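Local coordinates for protein ribonuclease VapC (Caulobacter crescentus, PDB 5K8J) that probably acts as the magnesium-dependent RNase toxin of a VapBC toxin-antitoxin system, here bound to its VapB antitoxin, at residues L5-A10 and R38-G43; I11-G16 and D60-V65; A76-R81 and Q101-R106; R90-D95 and F117-G122. All blocks are in the same frame, centred on the assembly; numbering follows the deposited sequence.

Contact 1: residues L5-A10 and R38-G43; sequences LDTNVA and RVELEG
Thr7 and Glu40 meet beside the acidic centre of the PIN domain, where the first turn of helix 7-15, directly after strand 3-5 of the parallel sheet, faces helix 35-45. The polar part of the contact is one hydrogen bond: Thr7 OG1 donates to Glu40 OE2 across 2.7 Å, reaching the carboxylate from above its plane (44° out of it). The threonine hydroxyl stands opposite its own carbonyl carbon (chi1 -60°), which leaves CG2 to rest against Glu40 CD at 3.7 Å. The two side chains cross at about a right angle. The same hydroxyl is also hydrogen-bonded to Ser37 OG, so its rotation is fixed by two partners.

The contact borders the predicted magnesium site. Asp6, a predicted magnesium ligand, accepts a local bond on its OD1 from the backbone N of the following residue, Thr7, at 2.8 Å, and its OD2 bonds to Thr111. Arg74 of the VapB chain forms a salt bridge to Glu40 OE1, an arrangement consistent with the antitoxin blocking the acidic site.

Apolar packing completes the contact one helical turn further along. Ala10 CB lies 3.9 Å from Leu41 CD1, while the other methyl, Leu41 CD2, sits 4.0 Å from the carbonyl atom Ala10 O.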
loop_
_atom_site.group_PDB
_atom_site.type_symbol
_atom_site.label_atom_id
_atom_site.label_comp_id
_atom_site.label_asym_id
_atom_site.label_seq_id
_atom_site.Cartn_x
_atom_site.Cartn_y
_atom_site.Cartn_z
ATOM N N LEU B 5 24.808 1.603 2.123
ATOM C CA LEU B 5 25.952 1.087 2.852
ATOM C C LEU B 5 25.468 0.318 4.065
ATOM O O LEU B 5 24.669 0.839 4.849
ATOM C CB LEU B 5 26.863 2.225 3.327
ATOM C CG LEU B 5 27.438 3.121 2.236
ATOM C CD1 LEU B 5 28.498 4.118 2.826
ATOM C CD2 LEU B 5 28.092 2.303 1.132
ATOM N N ASP B 6 25.972 -0.897 4.250
ATOM C CA ASP B 6 25.672 -1.596 5.495
ATOM C C ASP B 6 26.283 -0.837 6.670
ATOM O O ASP B 6 27.235 -0.065 6.532
ATOM C CB ASP B 6 26.199 -3.033 5.449
ATOM C CG ASP B 6 25.514 -3.970 6.482
ATOM O OD1 ASP B 6 24.589 -3.523 7.228
ATOM O OD2 ASP B 6 25.918 -5.165 6.503
ATOM N N THR B 7 25.743 -1.085 7.854
ATOM C CA THR B 7 26.221 -0.329 9.020
ATOM C C THR B 7 27.727 -0.463 9.221
ATOM O O THR B 7 28.405 0.517 9.571
ATOM C CB THR B 7 25.481 -0.793 10.267
ATOM O OG1 THR B 7 24.089 -0.553 10.070
ATOM C CG2 THR B 7 25.977 -0.066 11.501
ATOM N N ASN B 8 28.263 -1.680 9.067
ATOM C CA ASN B 8 29.687 -1.913 9.313
ATOM C C ASN B 8 30.519 -1.026 8.409
ATOM O O ASN B 8 31.537 -0.467 8.827
ATOM C CB ASN B 8 30.026 -3.382 9.057
ATOM C CG ASN B 8 29.367 -3.920 7.723
ATOM O OD1 ASN B 8 29.155 -3.156 6.790
ATOM N ND2 ASN B 8 29.050 -5.209 7.657
ATOM N N VAL B 9 30.100 -0.892 7.147
ATOM C CA VAL B 9 30.807 -0.028 6.204
ATOM C C VAL B 9 30.779 1.416 6.697
ATOM O O VAL B 9 31.798 2.122 6.664
ATOM C CB VAL B 9 30.197 -0.153 4.790
ATOM C CG1 VAL B 9 30.879 0.798 3.809
ATOM C CG2 VAL B 9 30.305 -1.587 4.277
ATOM N N ALA B 10 29.599 1.886 7.131
ATOM C CA ALA B 10 29.484 3.246 7.633
ATOM C C ALA B 10 30.318 3.454 8.891
ATOM O O ALA B 10 30.869 4.541 9.094
ATOM C CB ALA B 10 28.024 3.584 7.897
ATOM N N ARG B 38 21.989 4.882 11.125
ATOM C CA ARG B 38 22.171 6.085 11.923
ATOM C C ARG B 38 21.997 5.772 13.408
ATOM O O ARG B 38 22.834 6.155 14.222
ATOM C CB ARG B 38 21.218 7.207 11.490
ATOM C CG ARG B 38 21.348 8.422 12.375
ATOM C CD ARG B 38 20.587 9.670 11.937
ATOM N NE ARG B 38 20.691 10.589 13.071
ATOM C CZ ARG B 38 19.794 11.499 13.428
ATOM N NH1 ARG B 38 18.732 11.740 12.688
ATOM N NH2 ARG B 38 19.975 12.197 14.546
ATOM N N VAL B 39 20.952 5.036 13.775
ATOM C CA VAL B 39 20.739 4.705 15.184
ATOM C C VAL B 39 21.954 3.979 15.745
ATOM O O VAL B 39 22.421 4.262 16.860
ATOM C CB VAL B 39 19.462 3.870 15.356
ATOM C CG1 VAL B 39 19.405 3.219 16.729
ATOM C CG2 VAL B 39 18.254 4.788 15.152
ATOM N N GLU B 40 22.454 3.005 15.002
ATOM C CA GLU B 40 23.617 2.264 15.460
ATOM C C GLU B 40 24.830 3.170 15.578
ATOM O O GLU B 40 25.578 3.074 16.563
ATOM C CB GLU B 40 23.879 1.084 14.524
ATOM C CG GLU B 40 22.759 0.068 14.465
ATOM C CD GLU B 40 23.184 -1.132 13.628
ATOM O OE1 GLU B 40 23.955 -1.957 14.184
ATOM O OE2 GLU B 40 22.843 -1.182 12.404
ATOM N N LEU B 41 25.031 4.071 14.600
ATOM C CA LEU B 41 26.176 4.999 14.601
ATOM C C LEU B 41 26.096 5.978 15.761
ATOM O O LEU B 41 27.128 6.319 16.373
ATOM C CB LEU B 41 26.222 5.756 13.273
ATOM C CG LEU B 41 26.656 4.911 12.078
ATOM C CD1 LEU B 41 26.194 5.501 10.759
ATOM C CD2 LEU B 41 28.179 4.762 12.075
ATOM N N GLU B 42 24.888 6.474 16.049
ATOM C CA GLU B 42 24.689 7.416 17.148
ATOM C C GLU B 42 25.032 6.761 18.473
ATOM O O GLU B 42 25.706 7.359 19.319
ATOM C CB GLU B 42 23.232 7.891 17.170
ATOM C CG GLU B 42 22.767 8.728 15.974
ATOM C CD GLU B 42 23.244 10.160 15.960
ATOM O OE1 GLU B 42 24.154 10.504 16.739
ATOM O OE2 GLU B 42 22.700 10.956 15.145
ATOM N N GLY B 43 24.562 5.530 18.677
ATOM C CA GLY B 43 24.885 4.828 19.910
ATOM C C GLY B 43 26.371 4.609 20.065
ATOM O O GLY B 43 26.926 4.782 21.154
#

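Contact 2: residues I11-G16 and D60-V65; sequences IHLRDG and DVMLKV
Arg14 and Met62 have the nearest CA atoms of the two segments, 7.5 Å apart, where the C-terminal turn of helix 7-15 runs past the last turns of helix 49-65. The first of these helices ends in a Schellman motif: Gly16 has a positive phi of 90°, and its N bonds back to Leu13 O at 3.2 Å and, weakly, to His12 O. Arg58, from helix 49-65, donates its NE to Arg14 O and so ties this helix end to the neighbouring helix.

Met62, present as selenomethionine, spans the gap between the helices. Its chain runs straight out to the selenium, which lies 3.5 Å from Arg14 CA and 3.6 Å from Arg14 CB, almost against the backbone. A bend at the last torsion (chi3 61°) then swings the methyl CE alongside Leu13, 3.6 Å from Leu13 CD2. Leu13 CG, 3.8 Å from that methyl, and Leu13 CB also line it.

Beyond CB, Arg14 turns away from Met62. Its guanidinium grips Asp15 side-on, NE to OD1 at 2.8 Å and NH2 to OD2 at 2.9 Å, with both oxygens near the guanidinium plane. Glu72 of the VapB chain adds a salt bridge to Arg14 NH2, and Arg55 one to Asp15 OD1. Met62 thus fills the interface between the segments with apolar contact, while arginines of helix 49-65 and the antitoxin pair with the polar helix end.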
loop_
_atom_site.group_PDB
_atom_site.type_symbol
_atom_site.label_atom_id
_atom_site.label_comp_id
_atom_site.label_asym_id
_atom_site.label_seq_id
_atom_site.Cartn_x
_atom_site.Cartn_y
_atom_site.Cartn_z
ATOM N N ILE B 11 30.368 2.460 9.776
ATOM C CA ILE B 11 31.242 2.546 10.951
ATOM C C ILE B 11 32.701 2.733 10.536
ATOM O O ILE B 11 33.437 3.544 11.122
ATOM C CB ILE B 11 31.066 1.309 11.860
ATOM C CG1 ILE B 11 29.754 1.378 12.610
ATOM C CG2 ILE B 11 32.239 1.188 12.885
ATOM C CD1 ILE B 11 29.380 0.107 13.323
ATOM N N HIS B 12 33.162 1.964 9.552
ATOM C CA HIS B 12 34.546 2.088 9.114
ATOM C C HIS B 12 34.818 3.456 8.513
ATOM O O HIS B 12 35.916 4.010 8.677
ATOM C CB HIS B 12 34.853 0.955 8.130
ATOM C CG HIS B 12 35.108 -0.358 8.820
ATOM N ND1 HIS B 12 36.318 -1.017 8.726
ATOM C CD2 HIS B 12 34.350 -1.087 9.674
ATOM C CE1 HIS B 12 36.277 -2.113 9.465
ATOM N NE2 HIS B 12 35.097 -2.177 10.054
ATOM N N LEU B 13 33.818 4.041 7.864
ATOM C CA LEU B 13 33.932 5.413 7.388
ATOM C C LEU B 13 34.027 6.387 8.568
ATOM O O LEU B 13 34.974 7.182 8.661
ATOM C CB LEU B 13 32.731 5.708 6.472
ATOM C CG LEU B 13 32.661 6.949 5.598
ATOM C CD1 LEU B 13 33.929 7.085 4.757
ATOM C CD2 LEU B 13 31.445 6.851 4.701
ATOM N N ARG B 14 33.113 6.275 9.534
ATOM C CA ARG B 14 33.137 7.156 10.705
ATOM C C ARG B 14 34.461 7.064 11.459
ATOM O O ARG B 14 34.982 8.080 11.951
ATOM C CB ARG B 14 31.992 6.809 11.654
ATOM C CG ARG B 14 31.895 7.780 12.868
ATOM C CD ARG B 14 31.119 7.221 14.091
ATOM N NE ARG B 14 31.771 6.011 14.602
ATOM C CZ ARG B 14 31.151 5.001 15.203
ATOM N NH1 ARG B 14 29.845 5.027 15.426
ATOM N NH2 ARG B 14 31.848 3.938 15.583
ATOM N N ASP B 15 34.999 5.858 11.607
ATOM C CA ASP B 15 36.188 5.670 12.423
ATOM C C ASP B 15 37.482 5.727 11.623
ATOM O O ASP B 15 38.556 5.570 12.215
ATOM C CB ASP B 15 36.066 4.365 13.204
ATOM C CG ASP B 15 35.033 4.460 14.286
ATOM O OD1 ASP B 15 34.579 5.600 14.577
ATOM O OD2 ASP B 15 34.637 3.418 14.840
ATOM N N GLY B 16 37.424 6.038 10.325
ATOM C CA GLY B 16 38.614 6.450 9.603
ATOM C C GLY B 16 39.405 5.333 8.965
ATOM O O GLY B 16 40.636 5.446 8.829
ATOM N N ASP B 60 28.949 13.599 12.447
ATOM C CA ASP B 60 28.167 14.778 12.109
ATOM C C ASP B 60 28.435 15.212 10.672
ATOM O O ASP B 60 27.493 15.527 9.939
ATOM C CB ASP B 60 28.447 15.922 13.087
ATOM C CG ASP B 60 27.779 15.715 14.449
ATOM O OD1 ASP B 60 28.184 16.465 15.376
ATOM O OD2 ASP B 60 26.913 14.838 14.577
ATOM N N VAL B 61 29.689 15.163 10.226
ATOM C CA VAL B 61 29.971 15.504 8.826
ATOM C C VAL B 61 29.317 14.491 7.889
ATOM O O VAL B 61 28.726 14.869 6.874
ATOM C CB VAL B 61 31.490 15.652 8.565
ATOM C CG1 VAL B 61 32.089 16.743 9.447
ATOM C CG2 VAL B 61 32.232 14.394 8.792
HETATM N N MSE B 62 29.364 13.202 8.222
HETATM C CA MSE B 62 28.688 12.189 7.403
HETATM C C MSE B 62 27.202 12.423 7.295
HETATM O O MSE B 62 26.602 12.278 6.224
HETATM C CB MSE B 62 28.921 10.787 7.958
HETATM C CG MSE B 62 30.375 10.393 7.986
HETATM SE SE MSE B 62 30.600 8.706 8.875
HETATM C CE MSE B 62 29.518 7.758 7.612
ATOM N N LEU B 63 26.561 12.699 8.427
ATOM C CA LEU B 63 25.119 12.877 8.403
ATOM C C LEU B 63 24.714 14.168 7.718
ATOM O O LEU B 63 23.596 14.268 7.214
ATOM C CB LEU B 63 24.563 12.864 9.826
ATOM C CG LEU B 63 24.682 11.530 10.564
ATOM C CD1 LEU B 63 24.099 11.653 11.968
ATOM C CD2 LEU B 63 23.980 10.416 9.852
ATOM N N LYS B 64 25.591 15.154 7.670
ATOM C CA LYS B 64 25.274 16.369 6.933
ATOM C C LYS B 64 25.222 16.082 5.434
ATOM O O LYS B 64 24.288 16.503 4.741
ATOM C CB LYS B 64 26.294 17.457 7.247
ATOM C CG LYS B 64 26.038 18.768 6.528
ATOM C CD LYS B 64 27.059 19.825 6.949
ATOM C CE LYS B 64 27.291 20.883 5.865
ATOM N NZ LYS B 64 28.459 21.776 6.173
ATOM N N VAL B 65 26.176 15.308 4.932
ATOM C CA VAL B 65 26.315 15.104 3.486
ATOM C C VAL B 65 25.432 13.974 2.975
ATOM O O VAL B 65 24.834 14.090 1.899
ATOM C CB VAL B 65 27.782 14.827 3.138
ATOM C CG1 VAL B 65 27.927 14.551 1.654
ATOM C CG2 VAL B 65 28.639 16.023 3.539
#

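Contact 3: residues A76-R81 and Q101-R106; sequences ADEYRR and QALAHR
Glu78 of helix 73-86 packs on Leu103 and Ala104 in the last turn of helix 93-104, a helix-helix contact of the PIN domain at some distance from the predicted metal site, and one that lies at a Schellman helix end. The CA atoms of Glu78 and Ala104 come within 6.7 Å. Glu78 folds over at its second torsion (chi2 -77°), which lays the methylene CG 4.1 Å from Ala104 CB and brings the carboxylate over the leucine, with OE2 3.6 Å from Leu103 CB.

Beyond the helix end, Arg106 takes up the positive-phi position of the Schellman motif (phi 53°). Its backbone N and its NH1 both donate to Leu103 O, from opposite faces of that carbonyl, so the arginine side chain is folded back onto the turn it terminates. NH1 stays 4.4 Å from Glu78 OE1, too far for a salt bridge. A water joins them, donating to Glu78 OE1 at 2.7 Å and accepting from Arg106 NH1 at 3.2 Å.

OE1 collects further partners. Arg81 NH2, one turn along the same helix, donates to it at 3.0 Å almost perpendicular to the carboxylate plane, and Lys64 of the third subunit forms a salt bridge to the same oxygen. A carboxylate resting on leucine would be costly to bury as an ion, but two cations and a water converge on its OE1, and Glu78 is therefore likely to remain negatively charged at this subunit junction.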
loop_
_atom_site.group_PDB
_atom_site.type_symbol
_atom_site.label_atom_id
_atom_site.label_comp_id
_atom_site.label_asym_id
_atom_site.label_seq_id
_atom_site.Cartn_x
_atom_site.Cartn_y
_atom_site.Cartn_z
ATOM N N ALA B 76 8.836 -1.925 5.460
ATOM C CA ALA B 76 8.273 -3.019 6.257
ATOM C C ALA B 76 7.541 -4.034 5.391
ATOM O O ALA B 76 7.571 -5.233 5.701
ATOM C CB ALA B 76 7.359 -2.475 7.358
ATOM N N ASP B 77 6.891 -3.591 4.311
ATOM C CA ASP B 77 6.320 -4.538 3.354
ATOM C C ASP B 77 7.403 -5.420 2.743
ATOM O O ASP B 77 7.203 -6.630 2.553
ATOM C CB ASP B 77 5.580 -3.798 2.241
ATOM C CG ASP B 77 4.325 -3.074 2.711
ATOM O OD1 ASP B 77 3.800 -3.348 3.817
ATOM O OD2 ASP B 77 3.845 -2.214 1.943
ATOM N N GLU B 78 8.562 -4.840 2.401
ATOM C CA GLU B 78 9.641 -5.676 1.880
ATOM C C GLU B 78 10.126 -6.661 2.946
ATOM O O GLU B 78 10.401 -7.827 2.649
ATOM C CB GLU B 78 10.820 -4.820 1.381
ATOM C CG GLU B 78 10.567 -4.066 0.108
ATOM C CD GLU B 78 10.647 -4.937 -1.134
ATOM O OE1 GLU B 78 10.298 -4.425 -2.204
ATOM O OE2 GLU B 78 11.107 -6.088 -1.057
ATOM N N TYR B 79 10.232 -6.209 4.203
ATOM C CA TYR B 79 10.635 -7.099 5.278
ATOM C C TYR B 79 9.677 -8.268 5.387
ATOM O O TYR B 79 10.101 -9.411 5.545
ATOM C CB TYR B 79 10.729 -6.339 6.621
ATOM C CG TYR B 79 11.193 -7.205 7.764
ATOM C CD1 TYR B 79 12.551 -7.310 8.078
ATOM C CD2 TYR B 79 10.292 -7.958 8.513
ATOM C CE1 TYR B 79 12.991 -8.136 9.086
ATOM C CE2 TYR B 79 10.734 -8.788 9.533
ATOM C CZ TYR B 79 12.095 -8.865 9.812
ATOM O OH TYR B 79 12.585 -9.681 10.798
ATOM N N ARG B 80 8.376 -8.005 5.285
ATOM C CA ARG B 80 7.407 -9.098 5.323
ATOM C C ARG B 80 7.676 -10.086 4.209
ATOM O O ARG B 80 7.671 -11.299 4.433
ATOM C CB ARG B 80 5.989 -8.536 5.249
ATOM C CG ARG B 80 4.886 -9.598 5.081
ATOM C CD ARG B 80 3.482 -8.936 4.957
ATOM N NE ARG B 80 3.382 -8.184 3.710
ATOM C CZ ARG B 80 2.559 -7.162 3.490
ATOM N NH1 ARG B 80 1.744 -6.726 4.447
ATOM N NH2 ARG B 80 2.566 -6.569 2.301
ATOM N N ARG B 81 7.907 -9.596 2.986
ATOM C CA ARG B 81 8.203 -10.528 1.898
ATOM C C ARG B 81 9.478 -11.320 2.162
ATOM O O ARG B 81 9.577 -12.493 1.789
ATOM C CB ARG B 81 8.289 -9.769 0.576
ATOM C CG ARG B 81 6.893 -9.308 0.096
ATOM C CD ARG B 81 6.904 -8.827 -1.354
ATOM N NE ARG B 81 7.542 -7.522 -1.441
ATOM C CZ ARG B 81 6.890 -6.376 -1.278
ATOM N NH1 ARG B 81 5.583 -6.369 -1.024
ATOM N NH2 ARG B 81 7.541 -5.231 -1.345
ATOM N N GLN B 101 15.121 -1.822 2.874
ATOM C CA GLN B 101 15.124 -0.460 2.377
ATOM C C GLN B 101 15.823 -0.378 1.029
ATOM O O GLN B 101 15.393 0.362 0.146
ATOM C CB GLN B 101 15.840 0.432 3.369
ATOM C CG GLN B 101 15.101 0.535 4.684
ATOM C CD GLN B 101 15.869 1.372 5.666
ATOM O OE1 GLN B 101 16.784 0.881 6.293
ATOM N NE2 GLN B 101 15.496 2.646 5.814
ATOM N N ALA B 102 16.922 -1.103 0.887
ATOM C CA ALA B 102 17.597 -1.170 -0.401
ATOM C C ALA B 102 16.673 -1.724 -1.476
ATOM O O ALA B 102 16.614 -1.200 -2.596
ATOM C CB ALA B 102 18.849 -2.035 -0.254
ATOM N N LEU B 103 15.955 -2.799 -1.168
ATOM C CA LEU B 103 14.991 -3.343 -2.119
ATOM C C LEU B 103 13.935 -2.327 -2.500
ATOM O O LEU B 103 13.621 -2.161 -3.681
ATOM C CB LEU B 103 14.324 -4.588 -1.541
ATOM C CG LEU B 103 15.237 -5.818 -1.466
ATOM C CD1 LEU B 103 14.761 -6.822 -0.429
ATOM C CD2 LEU B 103 15.282 -6.484 -2.799
ATOM N N ALA B 104 13.344 -1.663 -1.516
ATOM C CA ALA B 104 12.287 -0.695 -1.816
ATOM C C ALA B 104 12.782 0.440 -2.696
ATOM O O ALA B 104 12.022 0.985 -3.500
ATOM C CB ALA B 104 11.751 -0.140 -0.510
ATOM N N HIS B 105 14.048 0.830 -2.541
ATOM C CA HIS B 105 14.623 1.912 -3.320
ATOM C C HIS B 105 15.496 1.431 -4.469
ATOM O O HIS B 105 16.214 2.247 -5.071
ATOM C CB HIS B 105 15.387 2.856 -2.390
ATOM C CG HIS B 105 14.447 3.680 -1.566
ATOM N ND1 HIS B 105 13.982 4.913 -1.969
ATOM C CD2 HIS B 105 13.802 3.390 -0.419
ATOM C CE1 HIS B 105 13.105 5.359 -1.090
ATOM N NE2 HIS B 105 12.960 4.446 -0.149
ATOM N N ARG B 106 15.398 0.150 -4.834
ATOM C CA ARG B 106 16.053 -0.381 -6.028
ATOM C C ARG B 106 17.540 -0.045 -6.007
ATOM O O ARG B 106 18.126 0.367 -7.022
ATOM C CB ARG B 106 15.387 0.147 -7.304
ATOM C CG ARG B 106 13.895 -0.168 -7.418
ATOM C CD ARG B 106 13.595 -1.642 -7.261
ATOM N NE ARG B 106 12.247 -2.017 -7.727
ATOM C CZ ARG B 106 11.157 -2.103 -6.962
ATOM N NH1 ARG B 106 11.205 -1.819 -5.662
ATOM N NH2 ARG B 106 9.996 -2.473 -7.508
HETATM O O HOH W 1 9.116 -2.263 -3.219
#

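Contact 4: residues R90-D95 and F117-G122; sequences RRKVVD and FRDIPG
Asp95, a predicted magnesium ligand, packs on Phe117, joining the start of helix 93-104 to the loop between strands 108-111 and 125-127 at the border of the PIN-domain active site. The side chains cross at about a right angle, and the carboxylate plane is turned 47° from that of the ring. Phe117 CZ lies 3.5 Å from Asp95 OD1, and Asp95 CB also leans on the far end of the ring. The backbone of the same aspartate meets the ring edge, with Asp95 O near the ring plane and 3.4 Å from Phe117 CE2. The end of the ring thus touches both the backbone and the carboxylate of Asp95, and Phe117 forms an apolar wall beside Asp95 and Asp6.

A salt bridge fastens the outer part of the contact. Lys92, at the N-cap position of the helix, bends at chi3 and donates from NZ to Asp119 OD2 at 2.9 Å, coming from above the carboxylate plane. Asp119 sits in the type I turn from Phe117 to Ile120, and its side chain and that of Lys92 approach from opposite directions. A water donates to Asp119 OD1 at 2.6 Å and accepts weakly from Lys92 NZ.

Asp116 O takes a further bond from Lys92 NZ, and Arg96 makes a second salt bridge to Asp119 OD2. Two cations from the start of helix 93-104 thus converge on Asp119 OD2, which probably keeps this aspartate ionised and ties the loop to the helix.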
loop_
_atom_site.group_PDB
_atom_site.type_symbol
_atom_site.label_atom_id
_atom_site.label_comp_id
_atom_site.label_asym_id
_atom_site.label_seq_id
_atom_site.Cartn_x
_atom_site.Cartn_y
_atom_site.Cartn_z
ATOM N N ARG B 90 15.802 -14.152 14.251
ATOM C CA ARG B 90 15.920 -13.060 15.216
ATOM C C ARG B 90 17.272 -12.349 15.071
ATOM O O ARG B 90 17.348 -11.108 15.136
ATOM C CB ARG B 90 15.756 -13.603 16.646
ATOM C CG ARG B 90 15.627 -12.471 17.697
ATOM C CD ARG B 90 15.723 -13.029 19.158
ATOM N NE ARG B 90 16.953 -13.794 19.305
ATOM C CZ ARG B 90 18.176 -13.267 19.300
ATOM N NH1 ARG B 90 19.233 -14.057 19.397
ATOM N NH2 ARG B 90 18.350 -11.952 19.211
ATOM N N ARG B 91 18.332 -13.125 14.837
ATOM C CA ARG B 91 19.702 -12.598 14.764
ATOM C C ARG B 91 19.877 -11.617 13.615
ATOM O O ARG B 91 20.665 -10.673 13.722
ATOM C CB ARG B 91 20.705 -13.740 14.621
ATOM C CG ARG B 91 22.130 -13.281 14.449
ATOM C CD ARG B 91 23.086 -14.484 14.352
ATOM N NE ARG B 91 22.898 -15.227 13.108
ATOM C CZ ARG B 91 23.406 -14.859 11.934
ATOM N NH1 ARG B 91 24.131 -13.749 11.834
ATOM N NH2 ARG B 91 23.173 -15.595 10.856
ATOM N N LYS B 92 19.120 -11.781 12.531
ATOM C CA LYS B 92 19.329 -10.982 11.324
ATOM C C LYS B 92 18.240 -9.941 11.084
ATOM O O LYS B 92 18.123 -9.414 9.973
ATOM C CB LYS B 92 19.472 -11.913 10.116
ATOM C CG LYS B 92 20.636 -12.897 10.231
ATOM C CD LYS B 92 21.062 -13.430 8.863
ATOM C CE LYS B 92 20.076 -14.442 8.357
ATOM N NZ LYS B 92 20.568 -15.012 7.050
ATOM N N VAL B 93 17.457 -9.574 12.102
ATOM C CA VAL B 93 16.406 -8.587 11.882
ATOM C C VAL B 93 16.976 -7.283 11.324
ATOM O O VAL B 93 16.460 -6.740 10.341
ATOM C CB VAL B 93 15.585 -8.343 13.168
ATOM C CG1 VAL B 93 14.630 -7.187 12.974
ATOM C CG2 VAL B 93 14.838 -9.607 13.573
ATOM N N VAL B 94 18.003 -6.717 11.968
ATOM C CA VAL B 94 18.532 -5.421 11.513
ATOM C C VAL B 94 19.036 -5.524 10.077
ATOM O O VAL B 94 18.729 -4.670 9.234
ATOM C CB VAL B 94 19.654 -4.925 12.443
ATOM C CG1 VAL B 94 20.352 -3.726 11.802
ATOM C CG2 VAL B 94 19.076 -4.525 13.785
ATOM N N ASP B 95 19.824 -6.561 9.801
ATOM C CA ASP B 95 20.297 -6.874 8.450
ATOM C C ASP B 95 19.157 -6.803 7.444
ATOM O O ASP B 95 19.250 -6.178 6.372
ATOM C CB ASP B 95 20.859 -8.310 8.393
ATOM C CG ASP B 95 22.248 -8.487 8.980
ATOM O OD1 ASP B 95 22.991 -7.507 9.164
ATOM O OD2 ASP B 95 22.622 -9.693 9.174
ATOM N N PHE B 117 23.149 -12.361 3.800
ATOM C CA PHE B 117 22.131 -11.774 2.945
ATOM C C PHE B 117 21.805 -12.668 1.752
ATOM O O PHE B 117 20.973 -12.283 0.905
ATOM C CB PHE B 117 22.574 -10.385 2.459
ATOM C CG PHE B 117 22.793 -9.407 3.570
ATOM C CD1 PHE B 117 23.988 -9.384 4.264
ATOM C CD2 PHE B 117 21.795 -8.532 3.940
ATOM C CE1 PHE B 117 24.170 -8.504 5.333
ATOM C CE2 PHE B 117 21.972 -7.657 4.984
ATOM C CZ PHE B 117 23.171 -7.626 5.669
ATOM N N ARG B 118 22.371 -13.870 1.704
ATOM C CA ARG B 118 22.214 -14.780 0.589
ATOM C C ARG B 118 20.792 -15.310 0.475
ATOM O O ARG B 118 20.410 -15.796 -0.592
ATOM C CB ARG B 118 23.203 -15.945 0.763
ATOM C CG ARG B 118 23.250 -16.941 -0.384
ATOM C CD ARG B 118 24.065 -18.183 -0.005
ATOM N NE ARG B 118 23.973 -19.237 -1.018
ATOM C CZ ARG B 118 25.009 -19.812 -1.630
ATOM N NH1 ARG B 118 26.256 -19.457 -1.342
ATOM N NH2 ARG B 118 24.795 -20.764 -2.536
ATOM N N ASP B 119 20.013 -15.231 1.547
ATOM C CA ASP B 119 18.664 -15.768 1.577
ATOM C C ASP B 119 17.609 -14.726 1.259
ATOM O O ASP B 119 16.427 -14.986 1.484
ATOM C CB ASP B 119 18.374 -16.416 2.945
ATOM C CG ASP B 119 18.524 -15.450 4.104
ATOM O OD1 ASP B 119 18.789 -14.261 3.850
ATOM O OD2 ASP B 119 18.388 -15.890 5.282
ATOM N N ILE B 120 17.994 -13.559 0.745
ATOM C CA ILE B 120 17.050 -12.489 0.445
ATOM C C ILE B 120 16.817 -12.423 -1.059
ATOM O O ILE B 120 17.686 -11.940 -1.806
ATOM C CB ILE B 120 17.556 -11.145 0.981
ATOM C CG1 ILE B 120 17.713 -11.227 2.511
ATOM C CG2 ILE B 120 16.628 -10.010 0.590
ATOM C CD1 ILE B 120 18.334 -10.021 3.104
ATOM N N PRO B 121 15.682 -12.899 -1.555
ATOM C CA PRO B 121 15.470 -12.875 -3.005
ATOM C C PRO B 121 15.399 -11.456 -3.530
ATOM O O PRO B 121 14.761 -10.591 -2.937
ATOM C CB PRO B 121 14.119 -13.588 -3.187
ATOM C CG PRO B 121 13.928 -14.395 -1.934
ATOM C CD PRO B 121 14.580 -13.574 -0.842
ATOM N N GLY B 122 16.026 -11.238 -4.690
ATOM C CA GLY B 122 15.894 -9.991 -5.387
ATOM C C GLY B 122 16.903 -8.938 -5.002
ATOM O O GLY B 122 16.931 -7.877 -5.633
HETATM O O HOH W 2 19.014 -12.551 5.808
#

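The four contacts lie within one PIN domain and join helices and loops around its parallel sheet. Contacts 1 and 2 share helix 7-15, have centres about 9 Å apart and alternate along the chain. Contacts 3 and 4 are likewise interleaved; they share helix 93-104, with centres about 11 Å apart, and both come after contact 1 has closed. Contact 2 lies across the chain's centre from contacts 3 and 4, about 25 Å from each between centres. Contacts 1 and 4 bridge the two halves: Asp6 touches Phe117 and Glu40 touches Val94. In the fold, the predicted magnesium ligands Asp6 and Asp95, far apart in sequence, lie at this junction.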